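Local coordinates for protein Kiaa0380 (Homo sapiens, PDB 1HTJ) that probably couples heterotrimeric G protein signalling to Rho GTPases as a guanine nucleotide exchange factor carrying an RGS-like domain, at residues 54-59 / 129-134; 60-65 / 82-87; 108-111 / 116-119. The protein carries 3 engineered substitutions. One frame throughout, in Å; residues are numbered along the deposited sequence.

The three contacts belong to one all-helical RGS-like domain. Contact 1 brings the start of helix 58-69 against the middle of helix 118-144, and its two segments enclose the others along the chain. Contact 2 follows one turn on, where helix 58-69 meets helix 76-89; contact 3 comes next, between helix 101-112 and helix 118-144. Centres of contacts 1 and 2 lie about 13 Å apart, and Ile-132 packs on Leu-60 and Tyr-63. Contacts 2 and 3, also about 13 Å between centres, meet through Trp-85. The centres of contacts 1 and 3 lie about 23 Å apart and their nearest atoms about 12 Å, but both use helix 118-144, making one continuous series of helix packings.

Contact 1: residues 54-59 / 129-134; sequences QADPSP and MPEIQE
The carboxylate of Glu-131 turns one flat side to the Pro-59 ring, whose CG stands over it at 3.8 Å from CD of Glu-131. With CG of Glu-131 anti to the backbone N (chi1 -179°) and the chain extended beyond, the acid group is carried across to the ring. The other flat group, the Asp-56 carboxylate, is held from its own side: OD1 accepts from Ser-58 OG through its syn lone pair, and from Ser-58 N at 3.0 Å from above the plane, 53° out of it. The bond to Ser-58 N is a capping bond at the turn into helix 58-69.

Deeper in, Pro-59 meets helix 118-144 again. Its CB lies 3.9 Å from CG1 of Ile-132, while CD1 of Ile-132 reaches the carbonyl oxygen of Pro-59. This buried proline-isoleucine pair is the apolar pair between segments 54-59 and 129-134, and Tyr-63 extends the packing on Ile-132. Next to it, Asp-56 O is hydrogen-bonded to Gln-135 NE2, a further link to helix 118-144.

No direct hydrogen bond joins the two segments. Instead, a water donates to Asp-56 OD2 at 3.2 Å and to Glu-131 OE1 at 3.1 Å. The two acids otherwise approach to 4.3 Å between Asp-56 OD2 and Glu-131 OE2, like charges whose mutual repulsion the bridging water would partly offset, and which may raise the proton affinity of one of them.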
ATOM      1  N   GLN A  54       5.929 -11.637   4.375  1.00 37.59           N
ATOM      2  CA  GLN A  54       5.545 -12.935   3.800  1.00 38.37           C
ATOM      3  C   GLN A  54       4.912 -13.000   2.429  1.00 37.94           C
ATOM      4  O   GLN A  54       4.892 -14.064   1.827  1.00 39.51           O
ATOM      5  CB  GLN A  54       4.554 -13.651   4.732  1.00 39.67           C
ATOM      6  CG  GLN A  54       4.702 -13.346   6.188  1.00 42.21           C
ATOM      7  CD  GLN A  54       5.656 -14.291   6.866  1.00 43.92           C
ATOM      8  OE1 GLN A  54       6.640 -14.734   6.267  1.00 44.65           O
ATOM      9  NE2 GLN A  54       5.380 -14.605   8.131  1.00 44.99           N
ATOM     10  N   ALA A  55       4.372 -11.901   1.934  1.00 36.95           N
ATOM     11  CA  ALA A  55       3.682 -11.954   0.658  1.00 35.48           C
ATOM     12  C   ALA A  55       4.220 -11.032  -0.419  1.00 34.88           C
ATOM     13  O   ALA A  55       5.264 -10.387  -0.260  1.00 33.86           O
ATOM     14  CB  ALA A  55       2.196 -11.667   0.893  1.00 35.39           C
ATOM     15  N   ASP A  56       3.494 -11.002  -1.534  1.00 34.50           N
ATOM     16  CA  ASP A  56       3.827 -10.138  -2.650  1.00 34.00           C
ATOM     17  C   ASP A  56       3.227  -8.758  -2.333  1.00 33.39           C
ATOM     18  O   ASP A  56       2.008  -8.595  -2.292  1.00 33.04           O
ATOM     19  CB  ASP A  56       3.233 -10.684  -3.948  1.00 34.33           C
ATOM     20  CG  ASP A  56       3.552  -9.804  -5.138  1.00 35.10           C
ATOM     21  OD1 ASP A  56       4.230  -8.768  -4.945  1.00 35.30           O
ATOM     22  OD2 ASP A  56       3.134 -10.140  -6.260  1.00 35.85           O
ATOM     23  N   PRO A  57       4.085  -7.749  -2.102  1.00 33.17           N
ATOM     24  CA  PRO A  57       3.641  -6.381  -1.777  1.00 32.86           C
ATOM     25  C   PRO A  57       3.097  -5.574  -2.954  1.00 33.12           C
ATOM     26  O   PRO A  57       2.586  -4.468  -2.766  1.00 33.95           O
ATOM     27  CB  PRO A  57       4.906  -5.745  -1.223  1.00 32.01           C
ATOM     28  CG  PRO A  57       5.957  -6.311  -2.182  1.00 32.90           C
ATOM     29  CD  PRO A  57       5.556  -7.803  -2.246  1.00 32.53           C
ATOM     30  N   SER A  58       3.202  -6.114  -4.158  1.00 32.48           N
ATOM     31  CA  SER A  58       2.776  -5.388  -5.343  1.00 32.83           C
ATOM     32  C   SER A  58       1.315  -4.897  -5.398  1.00 33.07           C
ATOM     33  O   SER A  58       1.074  -3.699  -5.470  1.00 32.49           O
ATOM     34  CB  SER A  58       3.093  -6.228  -6.588  1.00 32.39           C
ATOM     35  OG  SER A  58       4.448  -6.662  -6.558  1.00 31.27           O
ATOM     36  N   PRO A  59       0.332  -5.812  -5.356  1.00 33.49           N
ATOM     37  CA  PRO A  59      -1.065  -5.364  -5.425  1.00 34.05           C
ATOM     38  C   PRO A  59      -1.499  -4.289  -4.449  1.00 34.60           C
ATOM     39  O   PRO A  59      -2.166  -3.327  -4.857  1.00 34.66           O
ATOM     40  CB  PRO A  59      -1.873  -6.661  -5.266  1.00 34.17           C
ATOM     41  CG  PRO A  59      -0.944  -7.579  -4.548  1.00 34.14           C
ATOM     42  CD  PRO A  59       0.404  -7.274  -5.176  1.00 33.81           C
HETATM   43  N   MSE A 129      -7.706  -6.018  -6.489  1.00 52.96           N
HETATM   44  CA  MSE A 129      -8.534  -6.339  -5.332  1.00 53.97           C
HETATM   45  C   MSE A 129      -8.593  -7.788  -4.912  1.00 52.64           C
HETATM   46  O   MSE A 129      -8.448  -8.102  -3.735  1.00 52.29           O
HETATM   47  CB  MSE A 129      -9.954  -5.824  -5.538  1.00 57.26           C
HETATM   48  CG  MSE A 129     -10.141  -4.409  -5.052  1.00 61.08           C
HETATM   49 SE   MSE A 129      -9.513  -4.219  -3.221  1.00 67.75          SE
HETATM   50  CE  MSE A 129     -10.317  -5.804  -2.469  1.00 64.86           C
ATOM     51  N   PRO A 130      -8.821  -8.691  -5.865  1.00 51.41           N
ATOM     52  CA  PRO A 130      -8.892 -10.118  -5.548  1.00 50.42           C
ATOM     53  C   PRO A 130      -7.692 -10.626  -4.733  1.00 49.22           C
ATOM     54  O   PRO A 130      -7.872 -11.353  -3.748  1.00 48.62           O
ATOM     55  CB  PRO A 130      -8.975 -10.767  -6.929  1.00 50.48           C
ATOM     56  CG  PRO A 130      -9.724  -9.752  -7.713  1.00 51.03           C
ATOM     57  CD  PRO A 130      -9.061  -8.464  -7.299  1.00 51.42           C
ATOM     58  N   GLU A 131      -6.476 -10.249  -5.140  1.00 47.79           N
ATOM     59  CA  GLU A 131      -5.282 -10.706  -4.422  1.00 46.53           C
ATOM     60  C   GLU A 131      -5.149  -9.996  -3.089  1.00 45.14           C
ATOM     61  O   GLU A 131      -4.700 -10.575  -2.103  1.00 45.40           O
ATOM     62  CB  GLU A 131      -4.015 -10.506  -5.259  1.00 46.40           C
ATOM     63  CG  GLU A 131      -2.735 -10.998  -4.563  1.00 47.53           C
ATOM     64  CD  GLU A 131      -1.568 -11.247  -5.535  1.00 47.67           C
ATOM     65  OE1 GLU A 131      -1.571 -10.677  -6.649  1.00 48.58           O
ATOM     66  OE2 GLU A 131      -0.638 -12.009  -5.182  1.00 47.91           O
ATOM     67  N   ILE A 132      -5.543  -8.737  -3.053  1.00 43.79           N
ATOM     68  CA  ILE A 132      -5.479  -8.007  -1.808  1.00 43.04           C
ATOM     69  C   ILE A 132      -6.421  -8.689  -0.800  1.00 43.49           C
ATOM     70  O   ILE A 132      -6.055  -8.905   0.356  1.00 43.42           O
ATOM     71  CB  ILE A 132      -5.887  -6.543  -2.011  1.00 41.68           C
ATOM     72  CG1 ILE A 132      -4.870  -5.860  -2.931  1.00 41.34           C
ATOM     73  CG2 ILE A 132      -5.990  -5.843  -0.675  1.00 41.02           C
ATOM     74  CD1 ILE A 132      -5.115  -4.373  -3.162  1.00 40.49           C
ATOM     75  N   GLN A 133      -7.622  -9.046  -1.254  1.00 44.09           N
ATOM     76  CA  GLN A 133      -8.607  -9.697  -0.399  1.00 44.91           C
ATOM     77  C   GLN A 133      -8.057 -10.992   0.158  1.00 44.33           C
ATOM     78  O   GLN A 133      -8.197 -11.280   1.342  1.00 43.78           O
ATOM     79  CB  GLN A 133      -9.890  -9.993  -1.177  1.00 46.82           C
ATOM     80  CG  GLN A 133     -10.828  -8.802  -1.306  1.00 49.34           C
ATOM     81  CD  GLN A 133     -11.147  -8.171   0.038  1.00 51.15           C
ATOM     82  OE1 GLN A 133     -11.464  -8.871   1.009  1.00 52.29           O
ATOM     83  NE2 GLN A 133     -11.070  -6.840   0.104  1.00 51.73           N
ATOM     84  N   GLU A 134      -7.437 -11.774  -0.711  1.00 43.98           N
ATOM     85  CA  GLU A 134      -6.854 -13.036  -0.307  1.00 43.81           C
ATOM     86  C   GLU A 134      -5.800 -12.787   0.786  1.00 42.93           C
ATOM     87  O   GLU A 134      -5.770 -13.489   1.798  1.00 42.92           O
ATOM     88  CB  GLU A 134      -6.216 -13.692  -1.519  1.00 45.79           C
ATOM     89  CG  GLU A 134      -5.912 -15.148  -1.341  1.00 49.14           C
ATOM     90  CD  GLU A 134      -4.812 -15.597  -2.272  1.00 51.37           C
ATOM     91  OE1 GLU A 134      -4.918 -15.319  -3.497  1.00 52.43           O
ATOM     92  OE2 GLU A 134      -3.844 -16.223  -1.770  1.00 52.83           O
TER
HETATM   93  O   HOH W   1       0.722  -9.034  -8.038  1.00 49.73           O

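Contact 2: residues 60-65 / 82-87; sequences LLFYLC and KDIWNI
Ile-84 meets Phe-62 and Cys-65 with separate branches, in an antiparallel pairing of helix 58-69 with helix 76-89 inside the all-helical RGS-like fold. The phenyl ring and the isoleucine cross at about a right angle. CG2 of Ile-84 comes in at the ring's edge, in its plane, 3.8 Å from CE1 of Phe-62, so this is edge packing and not a methyl over the face. CG of Phe-62 is anti to the backbone N (chi1 167°), and that rotation swings a ring whose CB does not point at helix 76-89 round to its neighbour.

The other branch of Ile-84 serves Cys-65. Here the backbones are nearest, 7.0 Å between the CA atoms of Cys-65 and Ile-84, and both CB atoms point into the gap. All three residues are buried and no hydrogen bond crosses between the segments, evidence that apolar packing makes the contact. Outside it, the Phe-62 ring meets Phe-88 with planes inclined at about 60° and also touches Leu-121 and Ala-124 of helix 118-144, while Cys-65 rests on Ala-195.

CG1 of Ile-84 lies 3.9 Å from Cys-65 CB, and beyond it CD1 of Ile-84 ends 3.7 Å from the carbonyl oxygen of Cys-65.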
ATOM      1  N   LEU A  60      -1.137  -4.439  -3.175  1.00 34.24           N
ATOM      2  CA  LEU A  60      -1.535  -3.449  -2.189  1.00 34.42           C
ATOM      3  C   LEU A  60      -0.772  -2.148  -2.309  1.00 34.59           C
ATOM      4  O   LEU A  60      -1.362  -1.073  -2.158  1.00 34.50           O
ATOM      5  CB  LEU A  60      -1.379  -3.997  -0.771  1.00 34.98           C
ATOM      6  CG  LEU A  60      -1.733  -3.017   0.345  1.00 34.92           C
ATOM      7  CD1 LEU A  60      -3.154  -2.491   0.132  1.00 35.25           C
ATOM      8  CD2 LEU A  60      -1.613  -3.715   1.702  1.00 35.50           C
ATOM      9  N   LEU A  61       0.536  -2.226  -2.553  1.00 33.98           N
ATOM     10  CA  LEU A  61       1.308  -1.000  -2.678  1.00 34.28           C
ATOM     11  C   LEU A  61       0.835  -0.256  -3.912  1.00 34.84           C
ATOM     12  O   LEU A  61       0.759   0.977  -3.921  1.00 35.27           O
ATOM     13  CB  LEU A  61       2.819  -1.286  -2.763  1.00 33.53           C
ATOM     14  CG  LEU A  61       3.508  -1.669  -1.442  1.00 33.11           C
ATOM     15  CD1 LEU A  61       5.014  -1.831  -1.670  1.00 31.96           C
ATOM     16  CD2 LEU A  61       3.239  -0.577  -0.383  1.00 31.71           C
ATOM     17  N   PHE A  62       0.514  -1.008  -4.956  1.00 35.07           N
ATOM     18  CA  PHE A  62       0.018  -0.405  -6.178  1.00 35.70           C
ATOM     19  C   PHE A  62      -1.297   0.315  -5.856  1.00 36.45           C
ATOM     20  O   PHE A  62      -1.482   1.504  -6.160  1.00 35.95           O
ATOM     21  CB  PHE A  62      -0.240  -1.476  -7.233  1.00 35.39           C
ATOM     22  CG  PHE A  62      -1.039  -0.976  -8.391  1.00 36.50           C
ATOM     23  CD1 PHE A  62      -0.544   0.054  -9.201  1.00 36.13           C
ATOM     24  CD2 PHE A  62      -2.321  -1.473  -8.637  1.00 36.38           C
ATOM     25  CE1 PHE A  62      -1.312   0.582 -10.230  1.00 36.10           C
ATOM     26  CE2 PHE A  62      -3.100  -0.949  -9.672  1.00 36.70           C
ATOM     27  CZ  PHE A  62      -2.594   0.082 -10.469  1.00 36.40           C
ATOM     28  N   TYR A  63      -2.205  -0.422  -5.223  1.00 36.55           N
ATOM     29  CA  TYR A  63      -3.507   0.109  -4.851  1.00 37.57           C
ATOM     30  C   TYR A  63      -3.381   1.409  -4.039  1.00 37.54           C
ATOM     31  O   TYR A  63      -4.087   2.394  -4.296  1.00 37.15           O
ATOM     32  CB  TYR A  63      -4.271  -0.940  -4.029  1.00 38.49           C
ATOM     33  CG  TYR A  63      -5.640  -0.491  -3.610  1.00 39.35           C
ATOM     34  CD1 TYR A  63      -6.771  -0.922  -4.294  1.00 39.64           C
ATOM     35  CD2 TYR A  63      -5.806   0.385  -2.544  1.00 39.70           C
ATOM     36  CE1 TYR A  63      -8.041  -0.489  -3.921  1.00 40.62           C
ATOM     37  CE2 TYR A  63      -7.072   0.828  -2.163  1.00 40.58           C
ATOM     38  CZ  TYR A  63      -8.183   0.384  -2.854  1.00 40.69           C
ATOM     39  OH  TYR A  63      -9.435   0.791  -2.465  1.00 42.27           O
ATOM     40  N   LEU A  64      -2.482   1.398  -3.058  1.00 36.86           N
ATOM     41  CA  LEU A  64      -2.271   2.552  -2.206  1.00 37.14           C
ATOM     42  C   LEU A  64      -1.708   3.747  -2.983  1.00 37.82           C
ATOM     43  O   LEU A  64      -1.998   4.911  -2.663  1.00 37.17           O
ATOM     44  CB  LEU A  64      -1.333   2.182  -1.050  1.00 36.47           C
ATOM     45  CG  LEU A  64      -1.901   1.217   0.006  1.00 36.77           C
ATOM     46  CD1 LEU A  64      -0.832   0.858   1.023  1.00 35.89           C
ATOM     47  CD2 LEU A  64      -3.081   1.868   0.707  1.00 36.16           C
ATOM     48  N   CYS A  65      -0.887   3.462  -3.990  1.00 38.05           N
ATOM     49  CA  CYS A  65      -0.307   4.535  -4.783  1.00 38.73           C
ATOM     50  C   CYS A  65      -1.364   5.105  -5.723  1.00 39.48           C
ATOM     51  O   CYS A  65      -1.456   6.316  -5.884  1.00 38.87           O
ATOM     52  CB  CYS A  65       0.916   4.030  -5.553  1.00 38.14           C
ATOM     53  SG  CYS A  65       2.426   3.874  -4.529  1.00 35.89           S
ATOM     54  N   LYS A  82       3.840   8.561 -13.494  1.00 39.86           N
ATOM     55  CA  LYS A  82       5.029   7.984 -14.103  1.00 40.22           C
ATOM     56  C   LYS A  82       5.709   6.967 -13.173  1.00 39.43           C
ATOM     57  O   LYS A  82       6.142   5.902 -13.623  1.00 39.13           O
ATOM     58  CB  LYS A  82       6.039   9.081 -14.459  1.00 41.05           C
ATOM     59  CG  LYS A  82       5.767   9.862 -15.739  1.00 43.00           C
ATOM     60  CD  LYS A  82       6.891  10.910 -15.945  1.00 45.14           C
ATOM     61  CE  LYS A  82       6.737  11.767 -17.212  1.00 46.29           C
ATOM     62  NZ  LYS A  82       7.830  12.815 -17.305  1.00 46.54           N
ATOM     63  N   ASP A  83       5.819   7.283 -11.884  1.00 38.36           N
ATOM     64  CA  ASP A  83       6.470   6.338 -10.981  1.00 37.61           C
ATOM     65  C   ASP A  83       5.625   5.089 -10.856  1.00 37.03           C
ATOM     66  O   ASP A  83       6.147   3.972 -10.873  1.00 36.22           O
ATOM     67  CB  ASP A  83       6.734   6.966  -9.612  1.00 37.53           C
ATOM     68  CG  ASP A  83       7.801   8.042  -9.672  1.00 37.64           C
ATOM     69  OD1 ASP A  83       8.817   7.818 -10.369  1.00 37.30           O
ATOM     70  OD2 ASP A  83       7.628   9.103  -9.029  1.00 37.72           O
ATOM     71  N   ILE A  84       4.311   5.279 -10.770  1.00 36.61           N
ATOM     72  CA  ILE A  84       3.392   4.154 -10.682  1.00 36.35           C
ATOM     73  C   ILE A  84       3.584   3.212 -11.872  1.00 36.65           C
ATOM     74  O   ILE A  84       3.586   1.988 -11.722  1.00 36.58           O
ATOM     75  CB  ILE A  84       1.930   4.625 -10.665  1.00 36.21           C
ATOM     76  CG1 ILE A  84       1.554   5.100  -9.260  1.00 35.45           C
ATOM     77  CG2 ILE A  84       1.010   3.482 -11.101  1.00 36.68           C
ATOM     78  CD1 ILE A  84       0.165   5.737  -9.167  1.00 35.85           C
ATOM     79  N   TRP A  85       3.756   3.785 -13.056  1.00 37.08           N
ATOM     80  CA  TRP A  85       3.930   2.989 -14.266  1.00 37.10           C
ATOM     81  C   TRP A  85       5.206   2.160 -14.263  1.00 37.00           C
ATOM     82  O   TRP A  85       5.177   0.970 -14.577  1.00 37.78           O
ATOM     83  CB  TRP A  85       3.914   3.895 -15.502  1.00 37.05           C
ATOM     84  CG  TRP A  85       4.370   3.196 -16.738  1.00 37.04           C
ATOM     85  CD1 TRP A  85       5.614   3.250 -17.308  1.00 36.76           C
ATOM     86  CD2 TRP A  85       3.600   2.288 -17.532  1.00 37.50           C
ATOM     87  NE1 TRP A  85       5.664   2.425 -18.410  1.00 37.57           N
ATOM     88  CE2 TRP A  85       4.440   1.823 -18.568  1.00 37.91           C
ATOM     89  CE3 TRP A  85       2.278   1.816 -17.463  1.00 37.64           C
ATOM     90  CZ2 TRP A  85       3.999   0.910 -19.531  1.00 39.16           C
ATOM     91  CZ3 TRP A  85       1.836   0.907 -18.416  1.00 38.44           C
ATOM     92  CH2 TRP A  85       2.692   0.462 -19.439  1.00 39.02           C
ATOM     93  N   ASN A  86       6.319   2.799 -13.913  1.00 36.62           N
ATOM     94  CA  ASN A  86       7.635   2.146 -13.875  1.00 36.14           C
ATOM     95  C   ASN A  86       7.773   1.114 -12.759  1.00 35.97           C
ATOM     96  O   ASN A  86       8.458   0.105 -12.919  1.00 35.88           O
ATOM     97  CB  ASN A  86       8.747   3.200 -13.731  1.00 35.22           C
ATOM     98  CG  ASN A  86       8.941   4.018 -15.001  1.00 35.27           C
ATOM     99  OD1 ASN A  86       9.139   3.460 -16.074  1.00 34.51           O
ATOM    100  ND2 ASN A  86       8.883   5.339 -14.883  1.00 34.51           N
ATOM    101  N   ILE A  87       7.123   1.367 -11.629  1.00 35.81           N
ATOM    102  CA  ILE A  87       7.211   0.452 -10.505  1.00 35.67           C
ATOM    103  C   ILE A  87       6.271  -0.742 -10.575  1.00 36.28           C
ATOM    104  O   ILE A  87       6.661  -1.880 -10.257  1.00 36.09           O
ATOM    105  CB  ILE A  87       6.946   1.188  -9.184  1.00 34.97           C
ATOM    106  CG1 ILE A  87       8.089   2.162  -8.906  1.00 34.43           C
ATOM    107  CG2 ILE A  87       6.793   0.185  -8.040  1.00 35.26           C
ATOM    108  CD1 ILE A  87       7.900   2.979  -7.673  1.00 34.72           C
TER

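Contact 3: residues 108-111 / 116-119; sequences DSRL and DARG
Ala-117 CB sits against two consecutive residues of helix 101-112, 3.5 Å from Leu-111 CD2 and 4.1 Å from Arg-110 CB. The first distance is tighter than usual for two carbons, so the methyls are closely fitted at this point. Leu-111 has CG beside its backbone N and anti to the carbonyl carbon (chi1 -62°); this brings CD2 round to the alanine although CB does not itself face segment 116-119. The same leucine also packs on Trp-85 of helix 76-89.

Arg-110, by contrast, has its CB directed at the other segment. From CG to NE its chain is extended, and it runs past the peptide between Asp-116 and Ala-117, with CD 3.5 Å from Asp-116 O. A turn about the CD-NE bond (chi4 -78°) then brings NH1 back toward that same oxygen. The resulting hydrogen bond, Arg-110 NH1 to Asp-116 O at 3.1 Å, is weak: its N-H...O angle is only 123°, and the carbonyl oxygen approaches the guanidinium obliquely. The aspartate's CB points away, and its OD2 stays 5.4 Å from Arg-110 NH1, so the pairing is with the backbone and the carboxylate could add at most a longer-range attraction. Within its own helix, Arg-110 NE has a long, weak ion pair with Glu-106. Cutting the side chain back to an alanine here would probably leave the carbonyl of Asp-116 without this donor and uncover the peptide that the aliphatic chain now lies along.

Ala-117 occupies the N-cap position of helix 118-144, and its backbone N is hydrogen-bonded to Tyr-69 OH. The arrangement is that of a tight corner between consecutive helices of the RGS-like fold, in which the last turn of helix 101-112 packs on the residues that lead into helix 118-144.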
ATOM      1  N   ASP A 108      -0.920   3.033 -19.970  1.00 58.74           N
ATOM      2  CA  ASP A 108       0.392   3.375 -20.502  1.00 59.56           C
ATOM      3  C   ASP A 108       0.341   4.704 -21.256  1.00 60.33           C
ATOM      4  O   ASP A 108       1.141   5.609 -21.003  1.00 60.14           O
ATOM      5  CB  ASP A 108       0.882   2.274 -21.442  1.00 59.52           C
ATOM      6  CG  ASP A 108       2.229   2.598 -22.081  1.00 60.16           C
ATOM      7  OD1 ASP A 108       2.876   3.601 -21.689  1.00 60.21           O
ATOM      8  OD2 ASP A 108       2.653   1.835 -22.978  1.00 60.68           O
ATOM      9  N   SER A 109      -0.605   4.807 -22.184  1.00 60.89           N
ATOM     10  CA  SER A 109      -0.780   6.006 -22.986  1.00 61.64           C
ATOM     11  C   SER A 109      -0.960   7.266 -22.132  1.00 62.37           C
ATOM     12  O   SER A 109      -0.180   8.212 -22.237  1.00 62.24           O
ATOM     13  CB  SER A 109      -1.982   5.822 -23.912  1.00 61.43           C
ATOM     14  OG  SER A 109      -2.123   6.922 -24.786  1.00 61.52           O
ATOM     15  N   ARG A 110      -1.977   7.272 -21.279  1.00 63.27           N
ATOM     16  CA  ARG A 110      -2.246   8.427 -20.430  1.00 64.52           C
ATOM     17  C   ARG A 110      -1.097   8.821 -19.508  1.00 65.26           C
ATOM     18  O   ARG A 110      -0.644   9.960 -19.532  1.00 65.36           O
ATOM     19  CB  ARG A 110      -3.492   8.177 -19.589  1.00 64.68           C
ATOM     20  CG  ARG A 110      -4.756   8.050 -20.398  1.00 65.13           C
ATOM     21  CD  ARG A 110      -5.880   7.511 -19.551  1.00 65.34           C
ATOM     22  NE  ARG A 110      -7.101   7.388 -20.328  1.00 65.98           N
ATOM     23  CZ  ARG A 110      -7.889   8.410 -20.644  1.00 66.38           C
ATOM     24  NH1 ARG A 110      -7.583   9.636 -20.235  1.00 66.12           N
ATOM     25  NH2 ARG A 110      -8.979   8.202 -21.376  1.00 66.59           N
ATOM     26  N   LEU A 111      -0.635   7.885 -18.685  1.00 66.18           N
ATOM     27  CA  LEU A 111       0.454   8.174 -17.761  1.00 67.34           C
ATOM     28  C   LEU A 111       1.655   8.681 -18.537  1.00 68.11           C
ATOM     29  O   LEU A 111       2.354   9.595 -18.094  1.00 68.23           O
ATOM     30  CB  LEU A 111       0.844   6.922 -16.972  1.00 67.53           C
ATOM     31  CG  LEU A 111      -0.235   6.324 -16.064  1.00 68.00           C
ATOM     32  CD1 LEU A 111       0.304   5.079 -15.367  1.00 68.06           C
ATOM     33  CD2 LEU A 111      -0.675   7.365 -15.045  1.00 67.96           C
ATOM     34  N   ASP A 116      -4.945  12.402 -17.647  1.00 66.56           N
ATOM     35  CA  ASP A 116      -5.722  11.987 -16.485  1.00 65.67           C
ATOM     36  C   ASP A 116      -5.983  10.493 -16.505  1.00 64.54           C
ATOM     37  O   ASP A 116      -6.794  10.005 -17.294  1.00 64.53           O
ATOM     38  CB  ASP A 116      -7.052  12.732 -16.443  1.00 66.58           C
ATOM     39  CG  ASP A 116      -7.941  12.262 -15.312  1.00 67.45           C
ATOM     40  OD1 ASP A 116      -7.482  12.301 -14.151  1.00 68.25           O
ATOM     41  OD2 ASP A 116      -9.093  11.855 -15.579  1.00 67.93           O
ATOM     42  N   ALA A 117      -5.303   9.768 -15.622  1.00 63.00           N
ATOM     43  CA  ALA A 117      -5.458   8.323 -15.556  1.00 61.39           C
ATOM     44  C   ALA A 117      -6.244   7.864 -14.329  1.00 60.10           C
ATOM     45  O   ALA A 117      -6.283   6.678 -14.024  1.00 59.71           O
ATOM     46  CB  ALA A 117      -4.084   7.657 -15.587  1.00 61.27           C
ATOM     47  N   ARG A 118      -6.877   8.800 -13.631  1.00 59.05           N
ATOM     48  CA  ARG A 118      -7.654   8.454 -12.447  1.00 58.29           C
ATOM     49  C   ARG A 118      -8.688   7.378 -12.755  1.00 57.38           C
ATOM     50  O   ARG A 118      -8.902   6.464 -11.959  1.00 57.02           O
ATOM     51  CB  ARG A 118      -8.346   9.692 -11.886  1.00 59.02           C
ATOM     52  CG  ARG A 118      -7.378  10.782 -11.492  1.00 60.64           C
ATOM     53  CD  ARG A 118      -8.037  11.860 -10.662  1.00 62.28           C
ATOM     54  NE  ARG A 118      -7.038  12.808 -10.168  1.00 64.32           N
ATOM     55  CZ  ARG A 118      -7.270  13.750  -9.250  1.00 65.33           C
ATOM     56  NH1 ARG A 118      -8.481  13.878  -8.710  1.00 65.33           N
ATOM     57  NH2 ARG A 118      -6.286  14.567  -8.873  1.00 65.34           N
ATOM     58  N   GLY A 119      -9.312   7.478 -13.922  1.00 56.09           N
ATOM     59  CA  GLY A 119     -10.317   6.510 -14.303  1.00 55.22           C
ATOM     60  C   GLY A 119      -9.756   5.123 -14.510  1.00 54.79           C
ATOM     61  O   GLY A 119     -10.209   4.158 -13.888  1.00 54.68           O
TER